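Side-chain contacts in adenosylmethionine-8-amino-7-oxononanoate aminotransferase (Methanocaldococcus jannaschii, PDB 6ZHK), which probably transfers the amino group of S-adenosyl-L-methionine to 7-keto-8-aminopelargonic acid in biotin biosynthesis, working as a homodimer with pyridoxal 5'-phosphate: residues 43-48 and 442-447; 65-70 and 354-359; 72-77 and 305-310. All coordinates share one frame; numbering follows the deposited sequence.

Contact 1: 43-48 and 442-447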
ATOM      1  N   GLU A  43     -23.040 -12.067  -4.726  1.00 22.07           N
ATOM      2  CA  GLU A  43     -23.475 -13.355  -4.251  1.00 21.16           C
ATOM      3  C   GLU A  43     -22.817 -14.451  -5.078  1.00 20.93           C
ATOM      4  O   GLU A  43     -22.901 -14.449  -6.295  1.00 18.32           O
ATOM      5  CB  GLU A  43     -24.993 -13.490  -4.438  1.00 28.86           C
ATOM      6  CG  GLU A  43     -25.542 -14.740  -3.742  1.00 40.79           C
ATOM      7  CD  GLU A  43     -25.438 -14.803  -2.217  1.00 52.68           C
ATOM      8  OE1 GLU A  43     -25.555 -13.725  -1.547  1.00 59.92           O
ATOM      9  OE2 GLU A  43     -25.244 -15.942  -1.681  1.00 59.18           O
ATOM     10  N   GLY A  44     -22.119 -15.371  -4.404  1.00 18.51           N
ATOM     11  CA  GLY A  44     -21.371 -16.418  -5.099  1.00 17.51           C
ATOM     12  C   GLY A  44     -20.416 -15.774  -6.100  1.00 16.86           C
ATOM     13  O   GLY A  44     -19.758 -14.782  -5.772  1.00 15.75           O
ATOM     14  N   ASN A  45     -20.428 -16.259  -7.348  1.00 17.38           N
ATOM     15  CA  ASN A  45     -19.492 -15.775  -8.338  1.00 15.53           C
ATOM     16  C   ASN A  45     -19.981 -14.529  -9.078  1.00 15.68           C
ATOM     17  O   ASN A  45     -19.434 -14.215 -10.137  1.00 16.46           O
ATOM     18  CB  ASN A  45     -19.078 -16.901  -9.281  1.00 17.56           C
ATOM     19  CG  ASN A  45     -18.434 -18.041  -8.524  1.00 20.07           C
ATOM     20  OD1 ASN A  45     -17.623 -17.801  -7.600  1.00 18.23           O
ATOM     21  ND2 ASN A  45     -18.777 -19.283  -8.894  1.00 20.14           N
ATOM     22  N   TYR A  46     -20.953 -13.797  -8.508  1.00 16.16           N
ATOM     23  CA  TYR A  46     -21.646 -12.753  -9.243  1.00 14.92           C
ATOM     24  C   TYR A  46     -21.625 -11.409  -8.516  1.00 13.78           C
ATOM     25  O   TYR A  46     -21.811 -11.349  -7.311  1.00 16.39           O
ATOM     26  CB  TYR A  46     -23.134 -13.123  -9.412  1.00 17.21           C
ATOM     27  CG  TYR A  46     -23.268 -14.228 -10.415  1.00 18.95           C
ATOM     28  CD1 TYR A  46     -23.043 -15.557 -10.050  1.00 18.61           C
ATOM     29  CD2 TYR A  46     -23.507 -13.916 -11.742  1.00 18.01           C
ATOM     30  CE1 TYR A  46     -23.059 -16.548 -11.027  1.00 22.31           C
ATOM     31  CE2 TYR A  46     -23.571 -14.906 -12.716  1.00 20.53           C
ATOM     32  CZ  TYR A  46     -23.356 -16.221 -12.350  1.00 20.80           C
ATOM     33  OH  TYR A  46     -23.377 -17.112 -13.389  1.00 23.41           O
ATOM     34  N   LEU A  47     -21.297 -10.357  -9.269  1.00 13.31           N
ATOM     35  CA  LEU A  47     -21.370  -8.970  -8.833  1.00 15.03           C
ATOM     36  C   LEU A  47     -22.808  -8.506  -9.123  1.00 17.20           C
ATOM     37  O   LEU A  47     -23.326  -8.739 -10.220  1.00 17.34           O
ATOM     38  CB  LEU A  47     -20.414  -8.180  -9.737  1.00 13.80           C
ATOM     39  CG  LEU A  47     -18.940  -8.560  -9.516  1.00 14.29           C
ATOM     40  CD1 LEU A  47     -18.054  -8.106 -10.691  1.00 12.52           C
ATOM     41  CD2 LEU A  47     -18.430  -7.995  -8.160  1.00 14.33           C
ATOM     42  N   ILE A  48     -23.420  -7.804  -8.168  1.00 17.97           N
ATOM     43  CA  ILE A  48     -24.782  -7.328  -8.354  1.00 17.01           C
ATOM     44  C   ILE A  48     -24.774  -5.808  -8.351  1.00 17.80           C
ATOM     45  O   ILE A  48     -24.288  -5.216  -7.383  1.00 17.69           O
ATOM     46  CB  ILE A  48     -25.666  -7.888  -7.208  1.00 18.08           C
ATOM     47  CG1 ILE A  48     -25.593  -9.431  -7.214  1.00 23.02           C
ATOM     48  CG2 ILE A  48     -27.108  -7.375  -7.350  1.00 19.80           C
ATOM     49  CD1 ILE A  48     -26.486 -10.130  -6.165  1.00 23.08           C
ATOM     50  N   PRO A 442     -12.901 -17.002 -10.627  1.00 18.13           N
ATOM     51  CA  PRO A 442     -12.654 -17.453  -9.262  1.00 17.91           C
ATOM     52  C   PRO A 442     -12.418 -18.959  -9.287  1.00 17.18           C
ATOM     53  O   PRO A 442     -12.889 -19.634 -10.208  1.00 18.20           O
ATOM     54  CB  PRO A 442     -13.913 -17.108  -8.461  1.00 20.25           C
ATOM     55  CG  PRO A 442     -14.925 -16.563  -9.493  1.00 25.23           C
ATOM     56  CD  PRO A 442     -14.224 -16.386 -10.826  1.00 20.46           C
ATOM     57  N   LEU A 443     -11.705 -19.460  -8.273  1.00 14.22           N
ATOM     58  CA  LEU A 443     -11.497 -20.891  -8.112  1.00 15.43           C
ATOM     59  C   LEU A 443     -12.845 -21.586  -7.889  1.00 15.76           C
ATOM     60  O   LEU A 443     -12.970 -22.793  -8.163  1.00 15.29           O
ATOM     61  CB  LEU A 443     -10.636 -21.126  -6.855  1.00 16.20           C
ATOM     62  CG  LEU A 443      -9.255 -20.437  -6.856  1.00 15.62           C
ATOM     63  CD1 LEU A 443      -8.468 -20.891  -5.649  1.00 17.62           C
ATOM     64  CD2 LEU A 443      -8.467 -20.709  -8.132  1.00 15.37           C
ATOM     65  N   SER A 444     -13.842 -20.801  -7.448  1.00 15.86           N
ATOM     66  CA  SER A 444     -15.181 -21.327  -7.169  1.00 15.85           C
ATOM     67  C   SER A 444     -16.083 -21.386  -8.400  1.00 18.55           C
ATOM     68  O   SER A 444     -17.245 -21.801  -8.255  1.00 18.41           O
ATOM     69  CB  SER A 444     -15.842 -20.539  -6.060  1.00 17.76           C
ATOM     70  OG  SER A 444     -15.770 -19.144  -6.345  1.00 17.77           O
ATOM     71  N   ILE A 445     -15.594 -20.991  -9.600  1.00 16.19           N
ATOM     72  CA  ILE A 445     -16.413 -20.989 -10.804  1.00 18.28           C
ATOM     73  C   ILE A 445     -16.932 -22.407 -11.034  1.00 18.42           C
ATOM     74  O   ILE A 445     -16.176 -23.361 -10.874  1.00 18.14           O
ATOM     75  CB  ILE A 445     -15.633 -20.476 -12.048  1.00 17.43           C
ATOM     76  CG1 ILE A 445     -16.623 -20.254 -13.203  1.00 18.75           C
ATOM     77  CG2 ILE A 445     -14.501 -21.433 -12.422  1.00 16.59           C
ATOM     78  CD1 ILE A 445     -16.070 -19.441 -14.376  1.00 18.30           C
ATOM     79  N   THR A 446     -18.235 -22.540 -11.367  1.00 19.74           N
ATOM     80  CA  THR A 446     -18.776 -23.889 -11.531  1.00 18.26           C
ATOM     81  C   THR A 446     -18.549 -24.382 -12.960  1.00 19.41           C
ATOM     82  O   THR A 446     -18.290 -23.585 -13.875  1.00 16.52           O
ATOM     83  CB  THR A 446     -20.280 -23.950 -11.196  1.00 19.50           C
ATOM     84  OG1 THR A 446     -20.959 -23.230 -12.221  1.00 15.69           O
ATOM     85  CG2 THR A 446     -20.566 -23.400  -9.803  1.00 20.37           C
ATOM     86  N   GLU A 447     -18.697 -25.714 -13.140  1.00 18.24           N
ATOM     87  CA  GLU A 447     -18.547 -26.226 -14.481  1.00 18.74           C
ATOM     88  C   GLU A 447     -19.605 -25.604 -15.399  1.00 17.46           C
ATOM     89  O   GLU A 447     -19.303 -25.276 -16.539  1.00 18.83           O
ATOM     90  CB  GLU A 447     -18.654 -27.760 -14.444  1.00 21.21           C
ATOM     91  CG  GLU A 447     -17.512 -28.410 -13.712  1.00 24.69           C
ATOM     92  CD  GLU A 447     -17.305 -29.897 -13.959  1.00 34.22           C
ATOM     93  OE1 GLU A 447     -17.997 -30.479 -14.840  1.00 33.28           O
ATOM     94  OE2 GLU A 447     -16.408 -30.464 -13.314  1.00 38.94           O
TER
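Asn-45 lays both ends of its carboxamide against Ser-444. Its OD1 accepts from Ser-444 OG at 2.6 Å, with the hydroxyl oxygen in the carbonyl plane on a lone pair and a C=O...O angle of 136°. On the other branch, Asn-45 ND2 donates to Ser-444 O over 3.0 Å. That acceptor stays near the amide plane of Asn-45, but from the side of Ser-444 the bond is less regular, because the donor stands 64° out of the backbone carbonyl plane. The hydroxyl meets the amide because Ser-444 OG is tucked between its own backbone N and carbonyl carbon (chi1 51°). The ring of Pro-442 slants across Asn-45, its CG 3.5 Å from Asn-45 OD1, while Ile-445 CA lies equally near ND2, at 3.5 Å from that Asn-45 atom. Both polar residues ride on tight turns. Asn-45 is the third residue of a type II' turn, Glu-43 to Tyr-46, that closes the beta hairpin of strands 38-43 and 46-49; Ser-444 is the third of a type I turn, Pro-442 to Ile-445, leading into helix 447-463. Thr-446 is the N-cap of that helix, and Glu-449 OE1 accepts from Thr-446 N as well as from Asn-45 ND2. The buried amide thus has partners for its oxygen and its nitrogen, two bonds to one residue fix its rotation, and the carboxylate of Glu-449 would probably polarise the N-H side, joining hairpin turn to helix start by directional polar bonds.

Contact 2: 65-70 and 354-359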
ATOM      1  N   ASN A  65     -10.299 -12.322  -6.364  1.00 14.28           N
ATOM      2  CA  ASN A  65     -11.405 -13.022  -5.699  1.00 14.70           C
ATOM      3  C   ASN A  65     -11.223 -14.532  -5.897  1.00 13.71           C
ATOM      4  O   ASN A  65     -11.100 -14.971  -7.007  1.00 15.53           O
ATOM      5  CB  ASN A  65     -12.740 -12.478  -6.208  1.00 15.26           C
ATOM      6  CG  ASN A  65     -13.912 -13.177  -5.535  1.00 17.96           C
ATOM      7  OD1 ASN A  65     -14.178 -14.357  -5.777  1.00 16.52           O
ATOM      8  ND2 ASN A  65     -14.467 -12.507  -4.540  1.00 16.35           N
ATOM      9  N   LEU A  66     -11.216 -15.332  -4.834  1.00 13.56           N
ATOM     10  CA  LEU A  66     -10.942 -16.754  -5.032  1.00 14.61           C
ATOM     11  C   LEU A  66     -12.240 -17.543  -4.957  1.00 13.86           C
ATOM     12  O   LEU A  66     -12.370 -18.545  -5.625  1.00 16.05           O
ATOM     13  CB  LEU A  66     -10.063 -17.257  -3.887  1.00 13.50           C
ATOM     14  CG  LEU A  66      -8.608 -16.743  -3.856  1.00 14.43           C
ATOM     15  CD1 LEU A  66      -7.861 -17.470  -2.772  1.00 14.92           C
ATOM     16  CD2 LEU A  66      -7.924 -16.904  -5.220  1.00 17.01           C
ATOM     17  N   PHE A  67     -13.100 -17.191  -4.029  1.00 16.34           N
ATOM     18  CA  PHE A  67     -14.173 -18.104  -3.644  1.00 14.92           C
ATOM     19  C   PHE A  67     -15.560 -17.473  -3.759  1.00 17.76           C
ATOM     20  O   PHE A  67     -16.521 -18.012  -3.181  1.00 17.84           O
ATOM     21  CB  PHE A  67     -13.944 -18.577  -2.208  1.00 17.06           C
ATOM     22  CG  PHE A  67     -12.680 -19.373  -2.075  1.00 17.70           C
ATOM     23  CD1 PHE A  67     -12.436 -20.467  -2.910  1.00 18.75           C
ATOM     24  CD2 PHE A  67     -11.746 -19.023  -1.096  1.00 17.85           C
ATOM     25  CE1 PHE A  67     -11.257 -21.186  -2.800  1.00 17.76           C
ATOM     26  CE2 PHE A  67     -10.574 -19.753  -0.977  1.00 16.89           C
ATOM     27  CZ  PHE A  67     -10.345 -20.843  -1.806  1.00 16.77           C
ATOM     28  N   GLY A  68     -15.660 -16.376  -4.486  1.00 15.79           N
ATOM     29  CA  GLY A  68     -16.963 -15.728  -4.636  1.00 17.12           C
ATOM     30  C   GLY A  68     -17.079 -14.555  -3.669  1.00 15.96           C
ATOM     31  O   GLY A  68     -16.150 -14.327  -2.880  1.00 17.39           O
ATOM     32  N   HIS A  69     -18.210 -13.855  -3.718  1.00 16.04           N
ATOM     33  CA  HIS A  69     -18.431 -12.625  -2.989  1.00 16.80           C
ATOM     34  C   HIS A  69     -19.282 -12.811  -1.738  1.00 18.88           C
ATOM     35  O   HIS A  69     -19.613 -11.803  -1.082  1.00 20.52           O
ATOM     36  CB  HIS A  69     -19.051 -11.564  -3.914  1.00 17.11           C
ATOM     37  CG  HIS A  69     -18.121 -11.148  -4.992  1.00 20.57           C
ATOM     38  ND1 HIS A  69     -17.079 -10.222  -4.759  1.00 18.21           N
ATOM     39  CD2 HIS A  69     -18.012 -11.556  -6.279  1.00 17.94           C
ATOM     40  CE1 HIS A  69     -16.464 -10.013  -5.901  1.00 17.57           C
ATOM     41  NE2 HIS A  69     -16.979 -10.848  -6.837  1.00 16.46           N
ATOM     42  N   SER A  70     -19.597 -14.064  -1.376  1.00 17.13           N
ATOM     43  CA  SER A  70     -20.407 -14.260  -0.169  1.00 18.77           C
ATOM     44  C   SER A  70     -19.922 -15.506   0.578  1.00 19.60           C
ATOM     45  O   SER A  70     -20.689 -16.350   1.041  1.00 18.65           O
ATOM     46  CB  SER A  70     -21.890 -14.333  -0.538  1.00 19.30           C
ATOM     47  OG  SER A  70     -22.067 -15.425  -1.443  1.00 19.74           O
ATOM     48  N   GLU A 354      -7.640 -21.664   5.558  1.00 19.06           N
ATOM     49  CA  GLU A 354      -8.437 -22.743   6.148  1.00 22.54           C
ATOM     50  C   GLU A 354      -9.361 -23.395   5.121  1.00 22.54           C
ATOM     51  O   GLU A 354      -9.478 -24.624   5.105  1.00 19.88           O
ATOM     52  CB  GLU A 354      -9.222 -22.237   7.364  0.50 22.77           C
ATOM     53  CG  GLU A 354      -8.505 -22.423   8.684  0.50 26.07           C
ATOM     54  CD  GLU A 354      -8.935 -21.470   9.795  0.50 30.68           C
ATOM     55  OE1 GLU A 354     -10.047 -20.881   9.695  0.50 28.60           O
ATOM     56  OE2 GLU A 354      -8.135 -21.286  10.755  0.50 36.82           O
ATOM     57  N   ILE A 355      -9.979 -22.578   4.242  1.00 21.25           N
ATOM     58  CA  ILE A 355     -10.770 -23.100   3.140  1.00 19.96           C
ATOM     59  C   ILE A 355      -9.885 -23.992   2.249  1.00 23.52           C
ATOM     60  O   ILE A 355     -10.290 -25.126   1.937  1.00 23.41           O
ATOM     61  CB  ILE A 355     -11.498 -22.008   2.343  1.00 17.82           C
ATOM     62  CG1 ILE A 355     -12.588 -21.345   3.173  1.00 18.12           C
ATOM     63  CG2 ILE A 355     -12.049 -22.584   1.031  1.00 18.61           C
ATOM     64  CD1 ILE A 355     -13.019 -20.010   2.654  1.00 20.87           C
ATOM     65  N   PHE A 356      -8.648 -23.545   1.942  1.00 17.77           N
ATOM     66  CA  PHE A 356      -7.773 -24.328   1.076  1.00 22.16           C
ATOM     67  C   PHE A 356      -7.602 -25.754   1.576  1.00 26.06           C
ATOM     68  O   PHE A 356      -7.679 -26.699   0.775  1.00 24.20           O
ATOM     69  CB  PHE A 356      -6.388 -23.697   0.814  1.00 18.58           C
ATOM     70  CG  PHE A 356      -6.416 -22.739  -0.363  1.00 15.95           C
ATOM     71  CD1 PHE A 356      -6.204 -23.206  -1.640  1.00 18.46           C
ATOM     72  CD2 PHE A 356      -6.736 -21.395  -0.206  1.00 15.30           C
ATOM     73  CE1 PHE A 356      -6.227 -22.363  -2.732  1.00 16.15           C
ATOM     74  CE2 PHE A 356      -6.777 -20.549  -1.301  1.00 15.77           C
ATOM     75  CZ  PHE A 356      -6.543 -21.030  -2.573  1.00 16.98           C
ATOM     76  N   GLU A 357      -7.322 -25.849   2.880  1.00 25.19           N
ATOM     77  CA  GLU A 357      -6.980 -27.079   3.544  1.00 34.57           C
ATOM     78  C   GLU A 357      -8.219 -27.956   3.727  1.00 34.07           C
ATOM     79  O   GLU A 357      -8.197 -29.139   3.371  1.00 36.04           O
ATOM     80  CB  GLU A 357      -6.344 -26.720   4.878  1.00 37.76           C
ATOM     81  CG  GLU A 357      -5.708 -27.923   5.530  1.00 54.95           C
ATOM     82  CD  GLU A 357      -4.771 -27.492   6.633  1.00 58.62           C
ATOM     83  OE1 GLU A 357      -5.290 -27.105   7.700  1.00 63.51           O
ATOM     84  OE2 GLU A 357      -3.539 -27.521   6.408  1.00 61.58           O
ATOM     85  N   LYS A 358      -9.293 -27.364   4.265  1.00 31.22           N
ATOM     86  CA  LYS A 358     -10.495 -28.116   4.614  1.00 30.00           C
ATOM     87  C   LYS A 358     -11.291 -28.553   3.378  1.00 33.57           C
ATOM     88  O   LYS A 358     -12.015 -29.546   3.461  1.00 38.41           O
ATOM     89  CB  LYS A 358     -11.349 -27.332   5.620  1.00 29.38           C
ATOM     90  N   GLU A 359     -11.211 -27.841   2.231  1.00 28.20           N
ATOM     91  CA  GLU A 359     -12.030 -28.227   1.081  1.00 30.34           C
ATOM     92  C   GLU A 359     -11.182 -28.816  -0.051  1.00 30.83           C
ATOM     93  O   GLU A 359     -11.668 -29.013  -1.187  1.00 28.80           O
ATOM     94  CB  GLU A 359     -12.933 -27.082   0.588  1.00 36.67           C
ATOM     95  CG  GLU A 359     -13.799 -26.409   1.673  1.00 44.27           C
ATOM     96  CD  GLU A 359     -14.528 -27.244   2.746  1.00 50.05           C
ATOM     97  OE1 GLU A 359     -14.833 -28.422   2.504  1.00 59.37           O
ATOM     98  OE2 GLU A 359     -14.827 -26.710   3.830  1.00 41.98           O
TER
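Phe-67 turns its ring edge toward the face of Phe-356 in an offset edge-to-face pair, with centroids 5.3 Å apart and planes at 61°. The tip atom does the touching: Phe-67 CZ lies 3.6 Å from Phe-356 CE2. Over one face of the Phe-67 ring comes the branch methyl of Ile-355, whose CG2 makes a CH-pi contact 3.9 Å from the Phe-67 centroid and 19° off the ring normal. This methyl stands anti to its backbone N, with CG1 swung beside that N (chi1 -68°), and CD1 reaches on along the ring toward Phe-67 CD2. The opposite face is covered from its own segment by Leu-66 CB, so the ring is sandwiched between aliphatic carbons. Leu-66 also meets Phe-356 directly, crossing it at about a right angle: Leu-66 CD1 sits at the ring edge, near the plane, 3.6 Å from Phe-356 CE2. Behind this apolar layer, Asn-65 shapes the loop. Its OD1 accepts from Gly-68 N at 2.8 Å, on a lone pair, in an Asx motif, and Asn-65 ND2 returns a bond to Gly-68 O at 3.0 Å. The two bonds fix the amide's rotation, although ND2 stands well above the Gly-68 carbonyl plane; it also lies over one face of the His-69 ring, toward its rim. Leu-66 lies about 7 Å, side chain to side chain, from Lys-301, the predicted cofactor lysine. Farther out, Val-361 packs on both phenylalanines and Thr-352 on Leu-66 and Phe-67, while Ile-355 also touches Ile-74, placing the cluster where the end of helix 343-358 meets helices 72-82 and 361-364.

Contact 3: 72-77 and 305-310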
ATOM      1  N   LYS A  72     -18.875 -17.463   3.532  1.00 16.33           N
ATOM      2  CA  LYS A  72     -19.206 -17.184   4.928  1.00 17.04           C
ATOM      3  C   LYS A  72     -17.998 -17.231   5.861  1.00 19.48           C
ATOM      4  O   LYS A  72     -17.917 -16.398   6.766  1.00 15.97           O
ATOM      5  CB  LYS A  72     -20.284 -18.137   5.476  1.00 18.70           C
ATOM      6  CG  LYS A  72     -21.675 -17.907   4.885  1.00 26.79           C
ATOM      7  N   GLU A  73     -17.078 -18.188   5.640  1.00 18.26           N
ATOM      8  CA  GLU A  73     -15.971 -18.347   6.585  1.00 18.96           C
ATOM      9  C   GLU A  73     -15.126 -17.064   6.643  1.00 17.93           C
ATOM     10  O   GLU A  73     -14.602 -16.702   7.709  1.00 16.38           O
ATOM     11  CB  GLU A  73     -15.035 -19.467   6.140  1.00 20.56           C
ATOM     12  CG  GLU A  73     -15.660 -20.868   6.153  1.00 21.98           C
ATOM     13  CD  GLU A  73     -16.252 -21.282   4.822  1.00 23.32           C
ATOM     14  OE1 GLU A  73     -16.787 -20.426   4.118  1.00 21.10           O
ATOM     15  OE2 GLU A  73     -16.133 -22.464   4.469  1.00 23.75           O
ATOM     16  N   ILE A  74     -14.937 -16.427   5.479  1.00 16.12           N
ATOM     17  CA  ILE A  74     -14.065 -15.274   5.418  1.00 17.11           C
ATOM     18  C   ILE A  74     -14.811 -14.096   6.048  1.00 18.37           C
ATOM     19  O   ILE A  74     -14.239 -13.338   6.840  1.00 18.50           O
ATOM     20  CB  ILE A  74     -13.627 -14.966   3.964  1.00 16.78           C
ATOM     21  CG1 ILE A  74     -13.034 -16.204   3.285  1.00 15.13           C
ATOM     22  CG2 ILE A  74     -12.609 -13.837   3.954  1.00 17.28           C
ATOM     23  CD1 ILE A  74     -12.679 -15.924   1.813  1.00 13.59           C
ATOM     24  N   ILE A  75     -16.058 -13.886   5.607  1.00 16.46           N
ATOM     25  CA  ILE A  75     -16.876 -12.807   6.163  1.00 19.26           C
ATOM     26  C   ILE A  75     -16.979 -12.967   7.680  1.00 17.78           C
ATOM     27  O   ILE A  75     -16.746 -12.026   8.454  1.00 20.00           O
ATOM     28  CB  ILE A  75     -18.271 -12.737   5.465  1.00 22.12           C
ATOM     29  CG1 ILE A  75     -18.183 -12.205   4.031  1.00 23.68           C
ATOM     30  CG2 ILE A  75     -19.303 -11.913   6.253  1.00 19.83           C
ATOM     31  CD1 ILE A  75     -19.390 -12.635   3.209  1.00 30.15           C
ATOM     32  N   GLU A  76     -17.251 -14.180   8.158  1.00 20.12           N
ATOM     33  CA  GLU A  76     -17.367 -14.398   9.602  1.00 19.46           C
ATOM     34  C   GLU A  76     -16.040 -14.169  10.347  1.00 21.17           C
ATOM     35  O   GLU A  76     -16.039 -13.696  11.484  1.00 20.46           O
ATOM     36  CB  GLU A  76     -18.052 -15.751   9.905  1.00 21.86           C
ATOM     37  CG  GLU A  76     -19.560 -15.728   9.485  1.00 26.67           C
ATOM     38  CD  GLU A  76     -20.427 -14.569  10.009  1.00 30.97           C
ATOM     39  OE1 GLU A  76     -20.375 -14.334  11.239  1.00 35.31           O
ATOM     40  OE2 GLU A  76     -21.156 -13.883   9.195  1.00 31.93           O
ATOM     41  N   ALA A  77     -14.911 -14.530   9.738  1.00 17.32           N
ATOM     42  CA  ALA A  77     -13.598 -14.279  10.335  1.00 16.97           C
ATOM     43  C   ALA A  77     -13.360 -12.790  10.539  1.00 15.67           C
ATOM     44  O   ALA A  77     -12.884 -12.357  11.596  1.00 17.37           O
ATOM     45  CB  ALA A  77     -12.509 -14.897   9.526  1.00 16.99           C
ATOM     46  N   GLY A 305      -8.490 -14.014  -0.008  1.00 16.08           N
ATOM     47  CA  GLY A 305      -9.613 -14.517  -0.800  1.00 16.53           C
ATOM     48  C   GLY A 305     -10.263 -13.418  -1.622  1.00 15.78           C
ATOM     49  O   GLY A 305     -11.257 -13.656  -2.272  1.00 16.86           O
ATOM     50  N   GLY A 306      -9.685 -12.212  -1.606  1.00 14.90           N
ATOM     51  CA  GLY A 306     -10.154 -11.160  -2.470  1.00 13.18           C
ATOM     52  C   GLY A 306     -10.901 -10.109  -1.663  1.00 12.61           C
ATOM     53  O   GLY A 306     -11.515  -9.240  -2.267  1.00 15.89           O
ATOM     54  N   TYR A 307     -10.905 -10.220  -0.320  1.00 13.89           N
ATOM     55  CA  TYR A 307     -11.815  -9.375   0.454  1.00 13.66           C
ATOM     56  C   TYR A 307     -11.150  -8.178   1.089  1.00 12.47           C
ATOM     57  O   TYR A 307     -11.846  -7.169   1.389  1.00 14.30           O
ATOM     58  CB  TYR A 307     -12.575 -10.127   1.560  1.00 13.98           C
ATOM     59  CG  TYR A 307     -13.611 -11.112   1.059  1.00 15.54           C
ATOM     60  CD1 TYR A 307     -13.780 -11.354  -0.311  1.00 14.75           C
ATOM     61  CD2 TYR A 307     -14.461 -11.792   1.943  1.00 16.46           C
ATOM     62  CE1 TYR A 307     -14.750 -12.239  -0.774  1.00 15.85           C
ATOM     63  CE2 TYR A 307     -15.402 -12.706   1.474  1.00 13.71           C
ATOM     64  CZ  TYR A 307     -15.555 -12.940   0.114  1.00 14.97           C
ATOM     65  OH  TYR A 307     -16.517 -13.849  -0.328  1.00 12.82           O
ATOM     66  N   LEU A 308      -9.828  -8.248   1.273  1.00 14.25           N
ATOM     67  CA  LEU A 308      -9.113  -7.134   1.902  1.00 13.25           C
ATOM     68  C   LEU A 308      -7.678  -7.047   1.321  1.00 12.50           C
ATOM     69  O   LEU A 308      -7.105  -8.031   0.816  1.00 11.16           O
ATOM     70  CB  LEU A 308      -9.052  -7.386   3.426  1.00 11.77           C
ATOM     71  CG  LEU A 308     -10.271  -6.977   4.253  1.00 12.73           C
ATOM     72  CD1 LEU A 308     -10.163  -7.578   5.669  1.00 12.89           C
ATOM     73  CD2 LEU A 308     -10.372  -5.434   4.355  1.00 10.89           C
ATOM     74  N   PRO A 309      -7.032  -5.887   1.455  1.00 11.22           N
ATOM     75  CA  PRO A 309      -5.659  -5.695   0.989  1.00 12.98           C
ATOM     76  C   PRO A 309      -4.658  -6.222   2.006  1.00 14.63           C
ATOM     77  O   PRO A 309      -4.190  -5.497   2.877  1.00 16.51           O
ATOM     78  CB  PRO A 309      -5.568  -4.170   0.803  1.00 11.79           C
ATOM     79  CG  PRO A 309      -6.431  -3.639   1.857  1.00 11.07           C
ATOM     80  CD  PRO A 309      -7.618  -4.599   1.907  1.00 10.28           C
ATOM     81  N   LEU A 310      -4.201  -7.449   1.760  1.00 12.98           N
ATOM     82  CA  LEU A 310      -3.003  -7.909   2.455  1.00 14.88           C
ATOM     83  C   LEU A 310      -1.936  -8.363   1.463  1.00 14.40           C
ATOM     84  O   LEU A 310      -2.253  -8.968   0.445  1.00 16.17           O
ATOM     85  CB  LEU A 310      -3.363  -9.051   3.411  1.00 14.01           C
ATOM     86  CG  LEU A 310      -2.216  -9.510   4.321  1.00 14.93           C
ATOM     87  CD1 LEU A 310      -1.790  -8.358   5.242  1.00 15.18           C
ATOM     88  CD2 LEU A 310      -2.698 -10.695   5.161  1.00 16.58           C
TER
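Ile-74, in the first turn of helix 72-82, and Gly-305, in the loop between strands 296-299 and 311-315, bring their CA atoms to 7.7 Å, the closest CA pair across the two segments. Gly-305 has positive phi (73°) and offers only its main chain, so Ile-74 CD1 comes to 4.3 Å from Gly-305 CA. Tyr-307 fills most of the remaining interface. Its ring is met obliquely by the branch methyl of Ile-74, with Ile-74 CG2 3.4 Å from Tyr-307 CD2, a tight apolar contact; the two side chains run at about a right angle to each other. Ile-74 CD1 lies above one face of the same ring, offset toward the rim. The next residue, Ile-75, reaches the ring farther from the loop, placing its CG1 3.8 Å from Tyr-307 CE2. The ring lies almost in the plane of its own CA, CB and CG (chi2 4°), which turns the CD2 and CE2 side away from its backbone and into the two isoleucines. Tyr-307 OH passes beyond them to Gly-68 O, its strongest partner, and also receives a hydrogen bond from Arg-71 N just before the helix. From the second subunit, Cys-86 packs on Tyr-307 and Asp-83 on Ile-75, and Asn-342 of that subunit donates to Tyr-307 O. Gly-305 lies near Lys-301, the predicted cofactor lysine, and follows it by a few residues. Across the two segments the contact is wholly apolar, with no hydrogen bond; the directional bonds are made at the phenol end, to residues outside both segments, where the buried hydroxyl donates to Gly-68 O and accepts from Arg-71 N, tying the loop to the residues that lead into helix 72-82.

The three contacts lie on one side of the chain's centre and nest along the sequence: contact 3 inside the loop closed by contact 2, and that inside contact 1. The centre of contact 2 lies 11 Å from that of contact 1 and 9 Å from that of contact 3, and its segment 65-70 touches both, through Gly-44 O to His-69 N and through Leu-66 N to Gly-305 O. Contacts 1 and 3 are 15 Å apart, centre to centre, and do not touch. Together they connect the hairpin of strands 38-43 and 46-49 and the start of helix 447-463, through the loop before helix 72-82, to the loop following Lys-301, the predicted cofactor site.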